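Local atomic coordinates of insecticidal crystal protein Cry7Cal (Bacillus thuringiensis, PDB entry 5ZI1), a protein that is an insecticidal toxin of the delta endotoxin family that probably binds receptors and, as in related three-domain toxins, forms membrane pores. Residues 191-194 with 195-198; 215-218 with 219-223. One frame throughout, in Å; residues are numbered along the deposited sequence.

Contact 1: residues 191-194 with 195-198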
ATOM      1  N   VAL A 191      -6.303  -7.265  -9.646  1.00 43.78           N
ATOM      2  CA  VAL A 191      -5.532  -6.311 -10.436  1.00 45.19           C
ATOM      3  C   VAL A 191      -6.314  -5.889 -11.669  1.00 46.39           C
ATOM      4  O   VAL A 191      -6.468  -4.694 -11.938  1.00 49.54           O
ATOM      5  CB  VAL A 191      -4.155  -6.898 -10.784  1.00 47.31           C
ATOM      6  CG1 VAL A 191      -3.437  -6.035 -11.799  1.00 46.05           C
ATOM      7  CG2 VAL A 191      -3.332  -6.984  -9.516  1.00 44.57           C
ATOM      8  N   LYS A 192      -6.854  -6.862 -12.414  1.00 45.84           N
ATOM      9  CA  LYS A 192      -7.612  -6.572 -13.630  1.00 47.04           C
ATOM     10  C   LYS A 192      -8.728  -5.559 -13.382  1.00 46.86           C
ATOM     11  O   LYS A 192      -8.856  -4.568 -14.104  1.00 49.56           O
ATOM     12  CB  LYS A 192      -8.180  -7.876 -14.192  1.00 48.08           C
ATOM     13  CG  LYS A 192      -9.324  -7.739 -15.187  1.00 47.97           C
ATOM     14  CD  LYS A 192      -9.876  -9.142 -15.519  1.00 60.67           C
ATOM     15  CE  LYS A 192     -10.739  -9.159 -16.781  1.00 61.42           C
ATOM     16  NZ  LYS A 192      -9.963  -8.697 -17.968  1.00 72.10           N
ATOM     17  N   TRP A 193      -9.547  -5.787 -12.358  1.00 43.12           N
ATOM     18  CA  TRP A 193     -10.664  -4.888 -12.119  1.00 48.48           C
ATOM     19  C   TRP A 193     -10.263  -3.609 -11.393  1.00 49.61           C
ATOM     20  O   TRP A 193     -10.964  -2.602 -11.536  1.00 49.62           O
ATOM     21  CB  TRP A 193     -11.774  -5.640 -11.384  1.00 49.35           C
ATOM     22  CG  TRP A 193     -12.464  -6.550 -12.355  1.00 52.64           C
ATOM     23  CD1 TRP A 193     -12.149  -7.850 -12.628  1.00 51.55           C
ATOM     24  CD2 TRP A 193     -13.527  -6.203 -13.247  1.00 50.27           C
ATOM     25  NE1 TRP A 193     -12.964  -8.340 -13.607  1.00 49.14           N
ATOM     26  CE2 TRP A 193     -13.824  -7.351 -14.005  1.00 56.12           C
ATOM     27  CE3 TRP A 193     -14.269  -5.033 -13.468  1.00 54.33           C
ATOM     28  CZ2 TRP A 193     -14.832  -7.370 -14.967  1.00 51.23           C
ATOM     29  CZ3 TRP A 193     -15.270  -5.056 -14.425  1.00 52.03           C
ATOM     30  CH2 TRP A 193     -15.537  -6.216 -15.162  1.00 53.50           C
ATOM     31  N   TYR A 194      -9.142  -3.601 -10.662  1.00 49.27           N
ATOM     32  CA  TYR A 194      -8.580  -2.327 -10.213  1.00 46.16           C
ATOM     33  C   TYR A 194      -8.235  -1.451 -11.406  1.00 48.13           C
ATOM     34  O   TYR A 194      -8.583  -0.263 -11.451  1.00 46.69           O
ATOM     35  CB  TYR A 194      -7.329  -2.544  -9.353  1.00 45.47           C
ATOM     36  CG  TYR A 194      -6.615  -1.233  -9.012  1.00 42.02           C
ATOM     37  CD1 TYR A 194      -7.100  -0.411  -8.013  1.00 43.11           C
ATOM     38  CD2 TYR A 194      -5.479  -0.819  -9.708  1.00 46.99           C
ATOM     39  CE1 TYR A 194      -6.494   0.802  -7.707  1.00 47.48           C
ATOM     40  CE2 TYR A 194      -4.840   0.390  -9.404  1.00 41.26           C
ATOM     41  CZ  TYR A 194      -5.366   1.201  -8.401  1.00 48.54           C
ATOM     42  OH  TYR A 194      -4.783   2.406  -8.055  1.00 47.99           O
ATOM     43  N   LYS A 195      -7.540  -2.032 -12.390  1.00 48.64           N
ATOM     44  CA  LYS A 195      -7.134  -1.286 -13.576  1.00 51.38           C
ATOM     45  C   LYS A 195      -8.321  -0.906 -14.452  1.00 52.70           C
ATOM     46  O   LYS A 195      -8.269   0.112 -15.154  1.00 49.15           O
ATOM     47  CB  LYS A 195      -6.127  -2.103 -14.383  1.00 44.60           C
ATOM     48  CG  LYS A 195      -4.753  -2.206 -13.731  1.00 47.95           C
ATOM     49  CD  LYS A 195      -3.788  -2.996 -14.620  1.00 56.20           C
ATOM     50  CE  LYS A 195      -2.391  -3.125 -14.003  1.00 57.67           C
ATOM     51  NZ  LYS A 195      -1.485  -3.967 -14.858  1.00 70.92           N
ATOM     52  N   GLU A 196      -9.391  -1.703 -14.437  1.00 48.92           N
ATOM     53  CA  GLU A 196     -10.529  -1.369 -15.276  1.00 48.44           C
ATOM     54  C   GLU A 196     -11.333  -0.217 -14.682  1.00 47.98           C
ATOM     55  O   GLU A 196     -11.711   0.706 -15.408  1.00 48.72           O
ATOM     56  CB  GLU A 196     -11.405  -2.603 -15.497  1.00 46.52           C
ATOM     57  CG  GLU A 196     -11.928  -2.686 -16.913  1.00 59.11           C
ATOM     58  CD  GLU A 196     -12.132  -4.116 -17.376  1.00 67.18           C
ATOM     59  OE1 GLU A 196     -12.959  -4.340 -18.282  1.00 78.13           O
ATOM     60  OE2 GLU A 196     -11.462  -5.021 -16.832  1.00 64.96           O
ATOM     61  N   GLY A 197     -11.602  -0.254 -13.373  1.00 45.55           N
ATOM     62  CA  GLY A 197     -12.205   0.899 -12.714  1.00 45.57           C
ATOM     63  C   GLY A 197     -11.393   2.164 -12.921  1.00 48.24           C
ATOM     64  O   GLY A 197     -11.946   3.238 -13.202  1.00 42.73           O
ATOM     65  N   LEU A 198     -10.067   2.053 -12.815  1.00 43.58           N
ATOM     66  CA  LEU A 198      -9.222   3.183 -13.164  1.00 45.36           C
ATOM     67  C   LEU A 198      -9.478   3.624 -14.596  1.00 47.59           C
ATOM     68  O   LEU A 198      -9.706   4.811 -14.860  1.00 48.64           O
ATOM     69  CB  LEU A 198      -7.755   2.830 -12.951  1.00 48.30           C
ATOM     70  CG  LEU A 198      -7.244   3.063 -11.528  1.00 45.36           C
ATOM     71  CD1 LEU A 198      -5.742   3.027 -11.514  1.00 45.15           C
ATOM     72  CD2 LEU A 198      -7.765   4.398 -11.000  1.00 41.08           C
TER
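The ring of Tyr194 carries Leu198 on one face: CG of the leucine stands 4.1 Å above the ring plane, displaced toward the rim, and its methyl CD1 comes to 3.5 Å from Tyr194 CE2 at the phenol end. The second flat group, the indole of Trp193, has the carboxylate oxygen OE2 of Glu196 4.2 Å above its plane, over the centre, while the ring of His189 also meets it. Trp193 and Tyr194 are sequence neighbours, yet their rings leave the helix in different directions. Tyr194 has CG anti to the backbone N (chi1 173°) and Leu198 has CG anti to its carbonyl carbon (chi1 -86°), a combination that brings leucine methyl and phenol together.

Away from the rings, two pairs four residues apart run side by side. The aliphatic part of Lys195 follows Val191, with Val191 CG1 3.8 Å from Lys195 CE, the long chain extended beyond CG. Lys192 and Glu196 bring opposite charges together, but Lys192 NZ stays 4.1 Å from Glu196 OE2, too far for a salt bridge; any attraction is probably modest. Beneath the side chains, backbone hydrogen bonds join Lys195 N to Val191 O, Glu196 N to Lys192 O, Gly197 N to Trp193 O and Leu198 N to Tyr194 O. The bond from Glu196 N to Lys192 O is the most bent of them, with an N-H...O angle of 135°.

Four successive i to i+4 bonds identify about two turns of alpha helix, inside helix 169-202. Tyr194 and Leu198 also touch helix 208-227, whereas Val191 reaches Ala490 and Ser491 in a loop, an arrangement in keeping with a helix of the N-terminal alpha-helical bundle of a delta endotoxin.

Contact 2: residues 215-218 with 219-223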
ATOM      1  N   TYR A 215     -10.843   9.895 -10.144  1.00 40.24           N
ATOM      2  CA  TYR A 215      -9.887   8.864 -10.502  1.00 44.63           C
ATOM      3  C   TYR A 215      -8.892   8.641  -9.365  1.00 48.90           C
ATOM      4  O   TYR A 215      -8.665   7.508  -8.931  1.00 42.15           O
ATOM      5  CB  TYR A 215      -9.189   9.295 -11.784  1.00 41.99           C
ATOM      6  CG  TYR A 215      -8.057   8.407 -12.254  1.00 49.24           C
ATOM      7  CD1 TYR A 215      -6.767   8.570 -11.754  1.00 40.55           C
ATOM      8  CD2 TYR A 215      -8.271   7.448 -13.250  1.00 43.36           C
ATOM      9  CE1 TYR A 215      -5.734   7.810 -12.212  1.00 43.70           C
ATOM     10  CE2 TYR A 215      -7.229   6.657 -13.713  1.00 44.54           C
ATOM     11  CZ  TYR A 215      -5.971   6.839 -13.193  1.00 46.85           C
ATOM     12  OH  TYR A 215      -4.935   6.065 -13.646  1.00 44.14           O
ATOM     13  N   ASN A 216      -8.335   9.726  -8.822  1.00 45.78           N
ATOM     14  CA  ASN A 216      -7.375   9.560  -7.744  1.00 43.19           C
ATOM     15  C   ASN A 216      -8.037   9.033  -6.479  1.00 43.00           C
ATOM     16  O   ASN A 216      -7.419   8.268  -5.722  1.00 42.28           O
ATOM     17  CB  ASN A 216      -6.663  10.873  -7.462  1.00 44.66           C
ATOM     18  CG  ASN A 216      -5.593  10.718  -6.416  1.00 50.58           C
ATOM     19  OD1 ASN A 216      -4.566  10.039  -6.650  1.00 42.70           O
ATOM     20  ND2 ASN A 216      -5.832  11.310  -5.227  1.00 43.08           N
ATOM     21  N   ARG A 217      -9.290   9.409  -6.237  1.00 42.35           N
ATOM     22  CA  ARG A 217      -9.963   8.915  -5.042  1.00 45.13           C
ATOM     23  C   ARG A 217     -10.164   7.408  -5.107  1.00 39.53           C
ATOM     24  O   ARG A 217     -10.082   6.719  -4.085  1.00 39.10           O
ATOM     25  CB  ARG A 217     -11.305   9.615  -4.854  1.00 39.57           C
ATOM     26  CG  ARG A 217     -12.022   9.146  -3.604  1.00 42.88           C
ATOM     27  CD  ARG A 217     -13.326   9.892  -3.342  1.00 49.69           C
ATOM     28  NE  ARG A 217     -13.115  11.320  -3.119  1.00 53.46           N
ATOM     29  CZ  ARG A 217     -13.434  12.261  -4.000  1.00 56.42           C
ATOM     30  NH1 ARG A 217     -13.209  13.543  -3.718  1.00 50.59           N
ATOM     31  NH2 ARG A 217     -13.980  11.911  -5.165  1.00 51.93           N
ATOM     32  N   PHE A 218     -10.473   6.887  -6.295  1.00 41.92           N
ATOM     33  CA  PHE A 218     -10.595   5.450  -6.462  1.00 42.78           C
ATOM     34  C   PHE A 218      -9.258   4.773  -6.207  1.00 41.62           C
ATOM     35  O   PHE A 218      -9.173   3.812  -5.433  1.00 43.05           O
ATOM     36  CB  PHE A 218     -11.109   5.161  -7.862  1.00 42.06           C
ATOM     37  CG  PHE A 218     -11.201   3.717  -8.195  1.00 43.80           C
ATOM     38  CD1 PHE A 218     -12.335   2.992  -7.896  1.00 44.81           C
ATOM     39  CD2 PHE A 218     -10.166   3.085  -8.869  1.00 47.20           C
ATOM     40  CE1 PHE A 218     -12.424   1.656  -8.242  1.00 45.18           C
ATOM     41  CE2 PHE A 218     -10.254   1.761  -9.211  1.00 42.28           C
ATOM     42  CZ  PHE A 218     -11.382   1.041  -8.900  1.00 42.96           C
ATOM     43  N   ARG A 219      -8.192   5.298  -6.813  1.00 40.04           N
ATOM     44  CA  ARG A 219      -6.860   4.756  -6.564  1.00 44.16           C
ATOM     45  C   ARG A 219      -6.531   4.760  -5.074  1.00 44.90           C
ATOM     46  O   ARG A 219      -6.072   3.751  -4.528  1.00 46.27           O
ATOM     47  CB  ARG A 219      -5.820   5.553  -7.351  1.00 45.35           C
ATOM     48  CG  ARG A 219      -4.391   5.376  -6.866  1.00 43.97           C
ATOM     49  CD  ARG A 219      -3.397   5.918  -7.900  1.00 43.11           C
ATOM     50  NE  ARG A 219      -3.664   7.321  -8.209  1.00 38.41           N
ATOM     51  CZ  ARG A 219      -3.231   7.943  -9.310  1.00 49.86           C
ATOM     52  NH1 ARG A 219      -2.495   7.276 -10.221  1.00 40.13           N
ATOM     53  NH2 ARG A 219      -3.544   9.233  -9.509  1.00 37.25           N
ATOM     54  N   ARG A 220      -6.790   5.878  -4.389  1.00 45.50           N
ATOM     55  CA  ARG A 220      -6.398   5.975  -2.986  1.00 41.30           C
ATOM     56  C   ARG A 220      -7.169   4.984  -2.134  1.00 40.82           C
ATOM     57  O   ARG A 220      -6.573   4.197  -1.393  1.00 45.82           O
ATOM     58  CB  ARG A 220      -6.615   7.389  -2.457  1.00 41.45           C
ATOM     59  CG  ARG A 220      -6.236   7.514  -1.005  1.00 41.14           C
ATOM     60  CD  ARG A 220      -6.372   8.948  -0.512  1.00 46.67           C
ATOM     61  NE  ARG A 220      -7.773   9.297  -0.283  1.00 48.93           N
ATOM     62  CZ  ARG A 220      -8.483  10.093  -1.075  1.00 45.65           C
ATOM     63  NH1 ARG A 220      -7.927  10.643  -2.153  1.00 42.23           N
ATOM     64  NH2 ARG A 220      -9.751  10.346  -0.779  1.00 50.46           N
ATOM     65  N   GLU A 221      -8.496   4.989  -2.245  1.00 38.75           N
ATOM     66  CA  GLU A 221      -9.305   4.119  -1.397  1.00 42.22           C
ATOM     67  C   GLU A 221      -9.131   2.640  -1.758  1.00 43.36           C
ATOM     68  O   GLU A 221      -9.071   1.793  -0.859  1.00 40.78           O
ATOM     69  CB  GLU A 221     -10.769   4.538  -1.476  1.00 42.17           C
ATOM     70  CG  GLU A 221     -11.039   5.943  -0.840  1.00 45.87           C
ATOM     71  CD  GLU A 221     -12.513   6.181  -0.583  1.00 54.25           C
ATOM     72  OE1 GLU A 221     -13.293   5.216  -0.738  1.00 57.35           O
ATOM     73  OE2 GLU A 221     -12.906   7.324  -0.229  1.00 62.36           O
ATOM     74  N   MET A 222      -9.051   2.304  -3.055  1.00 38.54           N
ATOM     75  CA  MET A 222      -8.943   0.893  -3.451  1.00 48.76           C
ATOM     76  C   MET A 222      -7.553   0.326  -3.224  1.00 43.32           C
ATOM     77  O   MET A 222      -7.408  -0.897  -3.099  1.00 47.06           O
ATOM     78  CB  MET A 222      -9.334   0.690  -4.915  1.00 40.64           C
ATOM     79  CG  MET A 222     -10.747   1.122  -5.201  1.00 40.13           C
ATOM     80  SD  MET A 222     -11.929   0.204  -4.200  1.00 49.32           S
ATOM     81  CE  MET A 222     -11.910  -1.368  -5.105  1.00 53.12           C
ATOM     82  N   THR A 223      -6.534   1.185  -3.188  1.00 44.81           N
ATOM     83  CA  THR A 223      -5.239   0.769  -2.671  1.00 41.24           C
ATOM     84  C   THR A 223      -5.386   0.238  -1.253  1.00 47.83           C
ATOM     85  O   THR A 223      -4.901  -0.861  -0.930  1.00 45.40           O
ATOM     86  CB  THR A 223      -4.274   1.952  -2.732  1.00 46.23           C
ATOM     87  OG1 THR A 223      -4.053   2.291  -4.109  1.00 48.21           O
ATOM     88  CG2 THR A 223      -2.938   1.633  -2.067  1.00 48.50           C
TER
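Amides of Arg219, Arg220, Glu221 and Met222 donate to the carbonyls of Tyr215, Asn216, Arg217 and Phe218, an i to i+4 series that defines an alpha helix, all four bonds measuring between 2.8 and 3.1 Å from N to O. Met222 then lays CG over one face of the Phe218 ring, 3.6 Å from the centroid and 16° off the normal, a CH-pi contact. Its sulfur approaches obliquely, SD lying 4.9 Å from the Phe218 centroid in a Met-aromatic contact.

Arg219 grips Asn216 side-on: NH2 at 3.1 Å and NE at 3.3 Å both donate to Asn216 OD1. The NH2 bond uses a lone pair in the carbonyl plane, whereas NE is tilted 23° from that plane. The bend of Arg219 at chi3 (57°) folds its guanidinium back to this oxygen. Tyr215 stands perpendicular to the guanidinium, placing CE1 over one of its faces, 3.8 Å from Arg219 CZ. Two bonds to one atom should restrict rotation of the guanidinium, and Arg219 NH1 adds a salt bridge to Glu283.

Arg217 and Arg220 set their guanidinium planes nearly perpendicular, and both form salt bridges to Asp256, which probably offsets their like charges. Phe254 O accepts from Asn216 ND2 and Arg220 NH1. Phe218 packs against helices 54-67 and 169-202, Met222 against helix 141-165, and Tyr215 edge-to-face with Phe279 of helix 279-286; Asn216, Arg217 and Arg220 face the end of strand 252-254 and Asp256 just after it, while Arg219 turns to helix 279-286.

In the fold
From the N terminus, the chain first passes through contact 1 on helix 169-202, then turns into helix 208-227, which bears contact 2. Each contact lies within one continuous helical stretch, so neither closes a long loop; they follow in series, without nesting or crossing. Their centres are 11 Å apart and they touch directly: Tyr194 OH lies 3.2 Å from Arg219 CG, and Leu198 CD2 lies 3.5 Å from Phe218 CD2. These approaches tie the two successive helices together. Contact 1 also reaches the loop at 490-491, while contact 2 meets helices 54-67 and 141-165 and, through Asp256 and Glu283, the residues just after strand 252-254 and helix 279-286.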